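Local structure of transcriptional regulator, LacI family (Burkholderia phymatum, 2RGY) at residues 110-115 and 222-227; 116-121 and 270-275. The protein probably represses or otherwise regulates transcription by coupling the binding of a small effector, perhaps a sugar, to the binding of operator DNA. One frame throughout, in Å; residues are numbered along the deposited sequence.

Interaction 1: residues 110-115 and 222-227; sequences PDHRRG and IGYDDD
His112 meets the hydroxyl of Tyr224 along much of its length. Its CB lies 3.7 Å from Tyr224 OH, and CG is about as far away. The first torsion (chi1 -71°) sets CG beside the backbone N, and the turn of the ring about CB-CG brings ND1 to the phenol: ND1 and Tyr224 OH form a 3.0 Å hydrogen bond, close to straight (163°), in which either may be the donor. CE1 lies farther off, 4.0 Å from Tyr224 OH. The two rings meet rim to rim, their planes inclined by 35°. On the far side of the imidazole NE2 bonds to Asn97 OD1, so both ring nitrogens have partners and the rotation of the ring is fixed. One face carries Pro110 CG, 3.4 Å above the plane and offset toward the rim. The Tyr224 ring also touches the chain of the helix: Gly115 C lies at its edge, 3.6 Å from CE1. Asp111 caps this helix through OD2, which accepts from Arg114 N at 3.0 Å. The chain turns a corner at Tyr224, and the contact joins this corner to the N-capped first turn of helix 112-125; in periplasmic-binding-protein-like folds, chain leaving the C-terminal ends of the parallel strands commonly borders the ligand cleft.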
ATOM      1  N   PRO A 110      -5.223  -1.656 -20.260  1.00 22.73           N
ATOM      2  CA  PRO A 110      -4.606  -2.904 -20.706  1.00 21.86           C
ATOM      3  C   PRO A 110      -5.689  -3.833 -21.269  1.00 21.93           C
ATOM      4  O   PRO A 110      -6.874  -3.492 -21.272  1.00 19.61           O
ATOM      5  CB  PRO A 110      -3.983  -3.447 -19.427  1.00 21.19           C
ATOM      6  CG  PRO A 110      -4.983  -3.044 -18.392  1.00 21.67           C
ATOM      7  CD  PRO A 110      -5.319  -1.611 -18.789  1.00 22.54           C
ATOM      8  N   ASP A 111      -5.281  -5.003 -21.743  1.00 21.03           N
ATOM      9  CA  ASP A 111      -6.221  -5.962 -22.302  1.00 21.76           C
ATOM     10  C   ASP A 111      -6.742  -6.892 -21.200  1.00 20.41           C
ATOM     11  O   ASP A 111      -6.211  -7.979 -21.005  1.00 20.38           O
ATOM     12  CB  ASP A 111      -5.526  -6.775 -23.398  1.00 22.95           C
ATOM     13  CG  ASP A 111      -6.480  -7.687 -24.140  1.00 24.78           C
ATOM     14  OD1 ASP A 111      -6.072  -8.263 -25.174  1.00 28.50           O
ATOM     15  OD2 ASP A 111      -7.635  -7.833 -23.694  1.00 24.23           O
ATOM     16  N   HIS A 112      -7.780  -6.458 -20.488  1.00 19.72           N
ATOM     17  CA  HIS A 112      -8.353  -7.249 -19.396  1.00 20.02           C
ATOM     18  C   HIS A 112      -9.007  -8.548 -19.862  1.00 21.13           C
ATOM     19  O   HIS A 112      -9.035  -9.533 -19.124  1.00 20.31           O
ATOM     20  CB  HIS A 112      -9.373  -6.416 -18.612  1.00 17.17           C
ATOM     21  CG  HIS A 112      -8.759  -5.327 -17.789  1.00 18.27           C
ATOM     22  ND1 HIS A 112      -7.815  -5.573 -16.814  1.00 18.67           N
ATOM     23  CD2 HIS A 112      -8.945  -3.985 -17.801  1.00 17.57           C
ATOM     24  CE1 HIS A 112      -7.445  -4.430 -16.263  1.00 17.87           C
ATOM     25  NE2 HIS A 112      -8.115  -3.451 -16.844  1.00 17.50           N
ATOM     26  N   ARG A 113      -9.534  -8.548 -21.082  1.00 20.50           N
ATOM     27  CA  ARG A 113     -10.177  -9.741 -21.631  1.00 22.49           C
ATOM     28  C   ARG A 113      -9.110 -10.826 -21.662  1.00 20.57           C
ATOM     29  O   ARG A 113      -9.306 -11.930 -21.159  1.00 20.24           O
ATOM     30  CB  ARG A 113     -10.682  -9.454 -23.046  1.00 25.89           C
ATOM     31  CG  ARG A 113     -11.614 -10.497 -23.629  1.00 31.55           C
ATOM     32  CD  ARG A 113     -11.994 -10.094 -25.048  1.00 38.27           C
ATOM     33  NE  ARG A 113     -13.385 -10.404 -25.367  1.00 44.67           N
ATOM     34  CZ  ARG A 113     -13.935 -10.230 -26.571  1.00 48.31           C
ATOM     35  NH1 ARG A 113     -13.211  -9.743 -27.577  1.00 49.19           N
ATOM     36  NH2 ARG A 113     -15.210 -10.562 -26.779  1.00 50.25           N
ATOM     37  N   ARG A 114      -7.968 -10.484 -22.243  1.00 19.26           N
ATOM     38  CA  ARG A 114      -6.845 -11.401 -22.340  1.00 20.17           C
ATOM     39  C   ARG A 114      -6.364 -11.784 -20.939  1.00 19.18           C
ATOM     40  O   ARG A 114      -5.922 -12.908 -20.705  1.00 16.56           O
ATOM     41  CB  ARG A 114      -5.712 -10.739 -23.126  1.00 21.01           C
ATOM     42  CG  ARG A 114      -4.398 -11.476 -23.095  1.00 24.28           C
ATOM     43  CD  ARG A 114      -4.449 -12.804 -23.807  1.00 30.77           C
ATOM     44  NE  ARG A 114      -3.105 -13.354 -23.907  1.00 36.12           N
ATOM     45  CZ  ARG A 114      -2.805 -14.514 -24.483  1.00 39.60           C
ATOM     46  NH1 ARG A 114      -3.766 -15.258 -25.020  1.00 41.81           N
ATOM     47  NH2 ARG A 114      -1.539 -14.928 -24.521  1.00 40.88           N
ATOM     48  N   GLY A 115      -6.446 -10.833 -20.015  1.00 19.25           N
ATOM     49  CA  GLY A 115      -6.027 -11.096 -18.649  1.00 19.11           C
ATOM     50  C   GLY A 115      -6.875 -12.185 -18.017  1.00 18.18           C
ATOM     51  O   GLY A 115      -6.342 -13.112 -17.413  1.00 18.95           O
ATOM     52  N   ILE A 222      -5.309 -18.070  -7.933  1.00 17.12           N
ATOM     53  CA  ILE A 222      -4.599 -17.167  -8.829  1.00 17.41           C
ATOM     54  C   ILE A 222      -5.163 -15.758  -8.697  1.00 15.95           C
ATOM     55  O   ILE A 222      -6.375 -15.566  -8.712  1.00 17.26           O
ATOM     56  CB  ILE A 222      -4.691 -17.611 -10.294  1.00 15.81           C
ATOM     57  CG1 ILE A 222      -3.917 -16.626 -11.167  1.00 18.49           C
ATOM     58  CG2 ILE A 222      -6.139 -17.691 -10.735  1.00 15.90           C
ATOM     59  CD1 ILE A 222      -3.654 -17.133 -12.585  1.00 19.68           C
ATOM     60  N   GLY A 223      -4.279 -14.776  -8.558  1.00 14.53           N
ATOM     61  CA  GLY A 223      -4.726 -13.404  -8.409  1.00 15.63           C
ATOM     62  C   GLY A 223      -4.681 -12.600  -9.694  1.00 18.51           C
ATOM     63  O   GLY A 223      -4.494 -13.152 -10.776  1.00 18.25           O
ATOM     64  N   TYR A 224      -4.828 -11.285  -9.577  1.00 18.72           N
ATOM     65  CA  TYR A 224      -4.830 -10.422 -10.751  1.00 20.29           C
ATOM     66  C   TYR A 224      -4.204  -9.080 -10.379  1.00 21.43           C
ATOM     67  O   TYR A 224      -4.528  -8.516  -9.336  1.00 21.26           O
ATOM     68  CB  TYR A 224      -6.268 -10.222 -11.218  1.00 17.15           C
ATOM     69  CG  TYR A 224      -6.419  -9.762 -12.643  1.00 19.52           C
ATOM     70  CD1 TYR A 224      -6.669 -10.674 -13.667  1.00 19.69           C
ATOM     71  CD2 TYR A 224      -6.360  -8.410 -12.963  1.00 19.55           C
ATOM     72  CE1 TYR A 224      -6.868 -10.245 -14.985  1.00 22.34           C
ATOM     73  CE2 TYR A 224      -6.552  -7.964 -14.273  1.00 21.27           C
ATOM     74  CZ  TYR A 224      -6.810  -8.886 -15.282  1.00 23.33           C
ATOM     75  OH  TYR A 224      -7.033  -8.441 -16.574  1.00 23.67           O
ATOM     76  N   ASP A 225      -3.315  -8.596 -11.247  1.00 22.89           N
ATOM     77  CA  ASP A 225      -2.577  -7.335 -11.101  1.00 23.38           C
ATOM     78  C   ASP A 225      -1.082  -7.625 -11.021  1.00 24.28           C
ATOM     79  O   ASP A 225      -0.287  -7.039 -11.752  1.00 23.92           O
ATOM     80  CB  ASP A 225      -2.964  -6.545  -9.828  1.00 23.78           C
ATOM     81  CG  ASP A 225      -4.348  -5.904  -9.906  1.00 26.03           C
ATOM     82  OD1 ASP A 225      -4.845  -5.649 -11.019  1.00 25.00           O
ATOM     83  OD2 ASP A 225      -4.941  -5.625  -8.836  1.00 28.21           O
ATOM     84  N   ASP A 226      -0.729  -8.549 -10.133  1.00 25.07           N
ATOM     85  CA  ASP A 226       0.653  -8.941  -9.847  1.00 28.68           C
ATOM     86  C   ASP A 226       1.266  -7.777  -9.092  1.00 32.32           C
ATOM     87  O   ASP A 226       2.363  -7.293  -9.400  1.00 30.69           O
ATOM     88  CB  ASP A 226       1.463  -9.246 -11.113  1.00 27.62           C
ATOM     89  CG  ASP A 226       2.833  -9.849 -10.792  1.00 28.73           C
ATOM     90  OD1 ASP A 226       2.998 -10.382  -9.671  1.00 27.27           O
ATOM     91  OD2 ASP A 226       3.736  -9.803 -11.655  1.00 26.79           O
ATOM     92  N   ASP A 227       0.506  -7.320  -8.100  1.00 35.89           N
ATOM     93  CA  ASP A 227       0.919  -6.223  -7.252  1.00 40.00           C
ATOM     94  C   ASP A 227       2.114  -6.765  -6.475  1.00 41.03           C
ATOM     95  O   ASP A 227       2.238  -7.980  -6.287  1.00 40.73           O
ATOM     96  CB  ASP A 227      -0.267  -5.816  -6.363  1.00 41.73           C
ATOM     97  CG  ASP A 227      -1.216  -4.841  -7.078  1.00 44.51           C
ATOM     98  OD1 ASP A 227      -2.423  -4.798  -6.740  1.00 46.14           O
ATOM     99  OD2 ASP A 227      -0.747  -4.098  -7.979  1.00 45.30           O
TER

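Interaction 2: residues 116-121 and 270-275; sequences GELAAA and FPVTVS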
ATOM      1  N   GLY A 116      -8.194 -12.079 -18.156  1.00 18.07           N
ATOM      2  CA  GLY A 116      -9.075 -13.085 -17.590  1.00 18.12           C
ATOM      3  C   GLY A 116      -8.845 -14.428 -18.263  1.00 18.38           C
ATOM      4  O   GLY A 116      -8.849 -15.474 -17.617  1.00 17.73           O
ATOM      5  N   GLU A 117      -8.626 -14.390 -19.572  1.00 18.43           N
ATOM      6  CA  GLU A 117      -8.383 -15.592 -20.358  1.00 20.45           C
ATOM      7  C   GLU A 117      -7.188 -16.363 -19.798  1.00 20.65           C
ATOM      8  O   GLU A 117      -7.271 -17.571 -19.586  1.00 19.48           O
ATOM      9  CB  GLU A 117      -8.140 -15.191 -21.813  1.00 24.61           C
ATOM     10  CG  GLU A 117      -7.795 -16.312 -22.754  1.00 29.33           C
ATOM     11  CD  GLU A 117      -7.594 -15.801 -24.167  1.00 33.98           C
ATOM     12  OE1 GLU A 117      -6.446 -15.871 -24.676  1.00 36.05           O
ATOM     13  OE2 GLU A 117      -8.589 -15.316 -24.760  1.00 33.53           O
ATOM     14  N   LEU A 118      -6.090 -15.654 -19.538  1.00 19.39           N
ATOM     15  CA  LEU A 118      -4.872 -16.264 -19.002  1.00 20.07           C
ATOM     16  C   LEU A 118      -5.091 -16.873 -17.610  1.00 19.76           C
ATOM     17  O   LEU A 118      -4.507 -17.899 -17.280  1.00 21.93           O
ATOM     18  CB  LEU A 118      -3.742 -15.229 -18.940  1.00 20.18           C
ATOM     19  CG  LEU A 118      -3.161 -14.736 -20.270  1.00 21.59           C
ATOM     20  CD1 LEU A 118      -2.120 -13.662 -20.022  1.00 21.97           C
ATOM     21  CD2 LEU A 118      -2.532 -15.891 -21.014  1.00 24.51           C
ATOM     22  N   ALA A 119      -5.925 -16.234 -16.801  1.00 18.98           N
ATOM     23  CA  ALA A 119      -6.209 -16.732 -15.467  1.00 19.15           C
ATOM     24  C   ALA A 119      -6.905 -18.081 -15.581  1.00 18.62           C
ATOM     25  O   ALA A 119      -6.548 -19.037 -14.895  1.00 17.98           O
ATOM     26  CB  ALA A 119      -7.095 -15.751 -14.719  1.00 18.44           C
ATOM     27  N   ALA A 120      -7.902 -18.151 -16.453  1.00 18.46           N
ATOM     28  CA  ALA A 120      -8.631 -19.388 -16.649  1.00 19.26           C
ATOM     29  C   ALA A 120      -7.718 -20.474 -17.212  1.00 19.03           C
ATOM     30  O   ALA A 120      -7.730 -21.602 -16.732  1.00 19.15           O
ATOM     31  CB  ALA A 120      -9.816 -19.161 -17.584  1.00 16.62           C
ATOM     32  N   ALA A 121      -6.924 -20.132 -18.222  1.00 19.22           N
ATOM     33  CA  ALA A 121      -6.028 -21.098 -18.850  1.00 18.52           C
ATOM     34  C   ALA A 121      -5.005 -21.656 -17.878  1.00 19.29           C
ATOM     35  O   ALA A 121      -4.642 -22.828 -17.961  1.00 19.28           O
ATOM     36  CB  ALA A 121      -5.320 -20.464 -20.037  1.00 19.11           C
ATOM     37  N   PHE A 270       0.840  -3.166 -24.385  1.00 26.44           N
ATOM     38  CA  PHE A 270       1.783  -3.915 -23.575  1.00 27.11           C
ATOM     39  C   PHE A 270       1.208  -5.289 -23.340  1.00 27.17           C
ATOM     40  O   PHE A 270      -0.008  -5.456 -23.231  1.00 27.86           O
ATOM     41  CB  PHE A 270       2.064  -3.189 -22.269  1.00 26.69           C
ATOM     42  CG  PHE A 270       2.632  -1.824 -22.477  1.00 28.53           C
ATOM     43  CD1 PHE A 270       1.809  -0.700 -22.412  1.00 28.33           C
ATOM     44  CD2 PHE A 270       3.975  -1.664 -22.832  1.00 27.61           C
ATOM     45  CE1 PHE A 270       2.312   0.573 -22.696  1.00 30.34           C
ATOM     46  CE2 PHE A 270       4.499  -0.391 -23.124  1.00 29.34           C
ATOM     47  CZ  PHE A 270       3.664   0.731 -23.058  1.00 29.39           C
ATOM     48  N   PRO A 271       2.073  -6.306 -23.287  1.00 26.78           N
ATOM     49  CA  PRO A 271       1.512  -7.632 -23.072  1.00 27.67           C
ATOM     50  C   PRO A 271       1.163  -7.945 -21.628  1.00 27.16           C
ATOM     51  O   PRO A 271       1.732  -7.393 -20.684  1.00 24.97           O
ATOM     52  CB  PRO A 271       2.595  -8.553 -23.639  1.00 27.06           C
ATOM     53  CG  PRO A 271       3.849  -7.838 -23.278  1.00 28.73           C
ATOM     54  CD  PRO A 271       3.515  -6.379 -23.595  1.00 28.50           C
ATOM     55  N   VAL A 272       0.181  -8.818 -21.481  1.00 28.02           N
ATOM     56  CA  VAL A 272      -0.243  -9.278 -20.180  1.00 26.84           C
ATOM     57  C   VAL A 272       0.299 -10.708 -20.141  1.00 25.92           C
ATOM     58  O   VAL A 272       0.229 -11.441 -21.133  1.00 24.64           O
ATOM     59  CB  VAL A 272      -1.773  -9.269 -20.070  1.00 28.07           C
ATOM     60  CG1 VAL A 272      -2.353 -10.192 -21.110  1.00 29.68           C
ATOM     61  CG2 VAL A 272      -2.206  -9.697 -18.682  1.00 28.80           C
ATOM     62  N   THR A 273       0.876 -11.085 -19.013  1.00 24.28           N
ATOM     63  CA  THR A 273       1.435 -12.417 -18.854  1.00 24.13           C
ATOM     64  C   THR A 273       1.044 -12.938 -17.478  1.00 24.53           C
ATOM     65  O   THR A 273       0.355 -12.250 -16.716  1.00 24.16           O
ATOM     66  CB  THR A 273       2.965 -12.387 -18.932  1.00 24.73           C
ATOM     67  OG1 THR A 273       3.465 -11.457 -17.963  1.00 25.30           O
ATOM     68  CG2 THR A 273       3.427 -11.963 -20.332  1.00 24.22           C
ATOM     69  N   VAL A 274       1.470 -14.154 -17.162  1.00 23.04           N
ATOM     70  CA  VAL A 274       1.163 -14.724 -15.861  1.00 22.51           C
ATOM     71  C   VAL A 274       2.437 -14.918 -15.063  1.00 21.73           C
ATOM     72  O   VAL A 274       3.398 -15.518 -15.542  1.00 22.19           O
ATOM     73  CB  VAL A 274       0.443 -16.070 -15.984  1.00 23.05           C
ATOM     74  CG1 VAL A 274       0.296 -16.703 -14.621  1.00 23.69           C
ATOM     75  CG2 VAL A 274      -0.928 -15.859 -16.590  1.00 26.16           C
ATOM     76  N   SER A 275       2.448 -14.386 -13.849  1.00 20.65           N
ATOM     77  CA  SER A 275       3.603 -14.526 -12.987  1.00 21.62           C
ATOM     78  C   SER A 275       3.395 -15.783 -12.156  1.00 21.34           C
ATOM     79  O   SER A 275       2.684 -15.769 -11.156  1.00 21.77           O
ATOM     80  CB  SER A 275       3.741 -13.295 -12.094  1.00 22.89           C
ATOM     81  OG  SER A 275       3.908 -12.140 -12.897  1.00 24.08           O
TER
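Leu118 O accepts a hydrogen bond from Thr122 OG1, one turn on in the helix, and has a methyl of the facing strand nearby, Val274 CG2 at 4.2 Å. The same methyl lies 3.7 Å from Leu118 CB, so Val274 comes in near the root of the leucine. Farther out, Leu118 is extended, with CD1 swung away from its own backbone (chi2 177°), and this methyl meets Val272 tip to tip, its CD1 3.6 Å from Val272 CG1. The side chains pack by apolar contacts, though the closest approach is Leu118 CD1 to Val272 O, 3.4 Å. CD1 also rests 3.9 Å from Thr273 CA, so one leucine branch covers both the valine and the chain beyond it. With CB of Val272 and Val274 directed at the helix and that of Thr273 turned away, the leucine sits against Val274 of the strand and Val272 in the chain just before it. Ser275 OG, at the end of the segment, is hydrogen-bonded to Asp226 OD2. Strand 273-275 is the outermost of its sheet within this chain and runs antiparallel to 238-241. Helix 112-125 lies over this margin, with Ala119 against Val240 of the next strand and Ala120 against helix 141-155.

In the fold
The chain first builds the parallel sheet that ends with strand 107-108, then passes into helix 112-125, whose successive turns supply the first partner of both contacts. Interaction 1 closes a loop of 106 intervening residues when the chain comes back at the corner at Tyr224; interaction 2 closes one of 148 residues at 270-275. Their segments alternate along the sequence, so the two loops cross. The contacts also touch: Tyr224 CE1 approaches Gly116 N at 3.9 Å, and Ile222 CD1 packs on Ala119 CA at the same distance. Together they tie one helix to the chain around that corner, which continues from inner strand 220-223, and to edge strand 273-275 with the residue before it.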